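Local coordinates for endoglucanase EG-II (Hypocrea jecorina, PDB 3QR3), which catalyses the hydrolysis of internal beta-1,4-glucosidic bonds in cellulose, as an endoglucanase of glycosyl hydrolase family 5, at residues I101-N106 / I146-H151. Numbering follows the deposited sequence.
Sequences IVDIHN and IMNEPH
Asn148 N donates to Ile104 O over 2.9 Å where the loop following strand 142-145 passes the end of strand 99-104, residues 103-106 and 146-148 running 61° apart end to end. Asn148, CG anti to the backbone N (chi1 -178°), lays its amide on one face of the His105 ring. The two planes differ by 17°, an offset stack with Asn148 ND2 3.2 Å from His105 CE1. A short, flat amide suits this place, covering the imidazole while its OD1 accepts from Arg61. Neighbouring parallel strands of a TIM barrel end here; Asn148-Glu149 matches the Asn-Glu pair after the fourth strand in family 5 enzymes, whose glutamate is the acid/base, so Glu149 probably has that role. Histidine offers both a flat face and an in-plane N-H: His105 ND1 donates to the syn lone pair of the carboxylate acceptor Asp103 OD2 at 2.7 Å, which helps to hold the ring's rotation. With an alanine at His105, the Asp103 carboxylate is likely to lose this donor and the Asn148 amide the ring it lies on. Met147, a flexible thioether bent at chi2 and chi3, puts CE 3.9 Å from branched Ile104 CG2, while its SD meets Asn106 CB; both pack against helix 122-136, Ile104 on Leu128 and Trp129, Met147 on Phe125.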
loop_
_atom_site.group_PDB
_atom_site.type_symbol
_atom_site.label_atom_id
_atom_site.label_comp_id
_atom_site.label_asym_id
_atom_site.label_seq_id
_atom_site.Cartn_x
_atom_site.Cartn_y
_atom_site.Cartn_z
ATOM N N ILE A 101 -3.587 -1.552 -5.805
ATOM C CA ILE A 101 -3.983 -1.136 -4.465
ATOM C C ILE A 101 -4.162 0.371 -4.380
ATOM O O ILE A 101 -3.204 1.145 -4.566
ATOM C CB ILE A 101 -2.967 -1.581 -3.395
ATOM C CG1 ILE A 101 -2.721 -3.085 -3.467
ATOM C CG2 ILE A 101 -3.461 -1.183 -2.001
ATOM C CD1 ILE A 101 -1.630 -3.572 -2.518
ATOM N N VAL A 102 -5.397 0.783 -4.126
ATOM C CA VAL A 102 -5.705 2.185 -3.880
ATOM C C VAL A 102 -5.384 2.441 -2.416
ATOM O O VAL A 102 -6.000 1.855 -1.529
ATOM C CB VAL A 102 -7.188 2.481 -4.183
ATOM C CG1 VAL A 102 -7.586 3.904 -3.722
ATOM C CG2 VAL A 102 -7.465 2.300 -5.670
ATOM N N ASP A 103 -4.384 3.277 -2.162
ATOM C CA ASP A 103 -3.885 3.477 -0.796
ATOM C C ASP A 103 -4.094 4.913 -0.353
ATOM O O ASP A 103 -3.505 5.835 -0.923
ATOM C CB ASP A 103 -2.396 3.110 -0.707
ATOM C CG ASP A 103 -1.662 3.863 0.400
ATOM O OD1 ASP A 103 -2.161 3.891 1.544
ATOM O OD2 ASP A 103 -0.568 4.417 0.129
ATOM N N ILE A 104 -4.943 5.104 0.652
ATOM C CA ILE A 104 -5.169 6.434 1.216
ATOM C C ILE A 104 -4.044 6.717 2.210
ATOM O O ILE A 104 -3.977 6.100 3.260
ATOM C CB ILE A 104 -6.550 6.525 1.891
ATOM C CG1 ILE A 104 -7.650 6.180 0.884
ATOM C CG2 ILE A 104 -6.799 7.932 2.427
ATOM C CD1 ILE A 104 -7.706 7.137 -0.308
ATOM N N HIS A 105 -3.146 7.634 1.859
ATOM C CA HIS A 105 -1.875 7.757 2.572
ATOM C C HIS A 105 -2.000 8.766 3.729
ATOM O O HIS A 105 -1.340 9.803 3.726
ATOM C CB HIS A 105 -0.783 8.188 1.579
ATOM C CG HIS A 105 0.559 7.577 1.842
ATOM N ND1 HIS A 105 0.825 6.237 1.633
ATOM C CD2 HIS A 105 1.711 8.125 2.293
ATOM C CE1 HIS A 105 2.085 5.988 1.947
ATOM N NE2 HIS A 105 2.646 7.119 2.346
ATOM N N ASN A 106 -2.840 8.464 4.719
ATOM C CA ASN A 106 -3.196 9.483 5.711
ATOM C C ASN A 106 -2.962 9.213 7.201
ATOM O O ASN A 106 -3.340 10.029 8.036
ATOM C CB ASN A 106 -4.630 9.948 5.502
ATOM C CG ASN A 106 -4.734 11.054 4.486
ATOM O OD1 ASN A 106 -4.890 12.219 4.840
ATOM N ND2 ASN A 106 -4.645 10.699 3.210
ATOM N N ILE A 146 -7.396 0.515 2.808
ATOM C CA ILE A 146 -8.179 1.406 3.670
ATOM C C ILE A 146 -7.421 2.608 4.227
ATOM O O ILE A 146 -7.921 3.738 4.195
ATOM C CB ILE A 146 -8.835 0.595 4.813
ATOM C CG1 ILE A 146 -9.910 -0.320 4.232
ATOM C CG2 ILE A 146 -9.435 1.516 5.870
ATOM C CD1 ILE A 146 -10.760 -1.053 5.308
ATOM N N MET A 147 -6.215 2.375 4.730
ATOM C CA MET A 147 -5.459 3.441 5.366
ATOM C C MET A 147 -3.988 3.089 5.522
ATOM O O MET A 147 -3.642 1.994 5.938
ATOM C CB MET A 147 -6.057 3.797 6.732
ATOM C CG MET A 147 -5.339 4.947 7.444
ATOM S SD MET A 147 -5.303 6.470 6.473
ATOM C CE MET A 147 -7.046 6.663 6.136
ATOM N N ASN A 148 -3.129 4.044 5.190
ATOM C CA ASN A 148 -1.701 3.872 5.358
ATOM C C ASN A 148 -1.273 4.215 6.789
ATOM O O ASN A 148 -1.549 5.309 7.286
ATOM C CB ASN A 148 -0.956 4.768 4.360
ATOM C CG ASN A 148 0.545 4.612 4.453
ATOM O OD1 ASN A 148 1.093 3.603 4.027
ATOM N ND2 ASN A 148 1.218 5.620 4.999
ATOM N N GLU A 149 -0.630 3.260 7.448
ATOM C CA GLU A 149 0.087 3.487 8.711
ATOM C C GLU A 149 -0.639 4.246 9.828
ATOM O O GLU A 149 -0.153 5.287 10.295
ATOM C CB GLU A 149 1.466 4.103 8.432
ATOM C CG GLU A 149 2.346 3.139 7.651
ATOM C CD GLU A 149 3.808 3.516 7.629
ATOM O OE1 GLU A 149 4.148 4.603 8.127
ATOM O OE2 GLU A 149 4.615 2.704 7.115
ATOM N N PRO A 150 -1.792 3.713 10.284
ATOM C CA PRO A 150 -2.336 4.233 11.536
ATOM C C PRO A 150 -1.273 4.127 12.610
ATOM O O PRO A 150 -0.493 3.164 12.609
ATOM C CB PRO A 150 -3.483 3.258 11.857
ATOM C CG PRO A 150 -3.904 2.721 10.511
ATOM C CD PRO A 150 -2.586 2.585 9.762
ATOM N N HIS A 151 -1.239 5.104 13.509
ATOM C CA HIS A 151 -0.308 5.077 14.627
ATOM C C HIS A 151 -0.858 5.893 15.787
ATOM O O HIS A 151 -1.556 6.886 15.583
ATOM C CB HIS A 151 1.059 5.621 14.211
ATOM C CG HIS A 151 1.039 7.064 13.794
ATOM N ND1 HIS A 151 1.247 8.097 14.682
ATOM C CD2 HIS A 151 0.835 7.641 12.585
ATOM C CE1 HIS A 151 1.176 9.251 14.038
ATOM N NE2 HIS A 151 0.936 9.004 12.762
#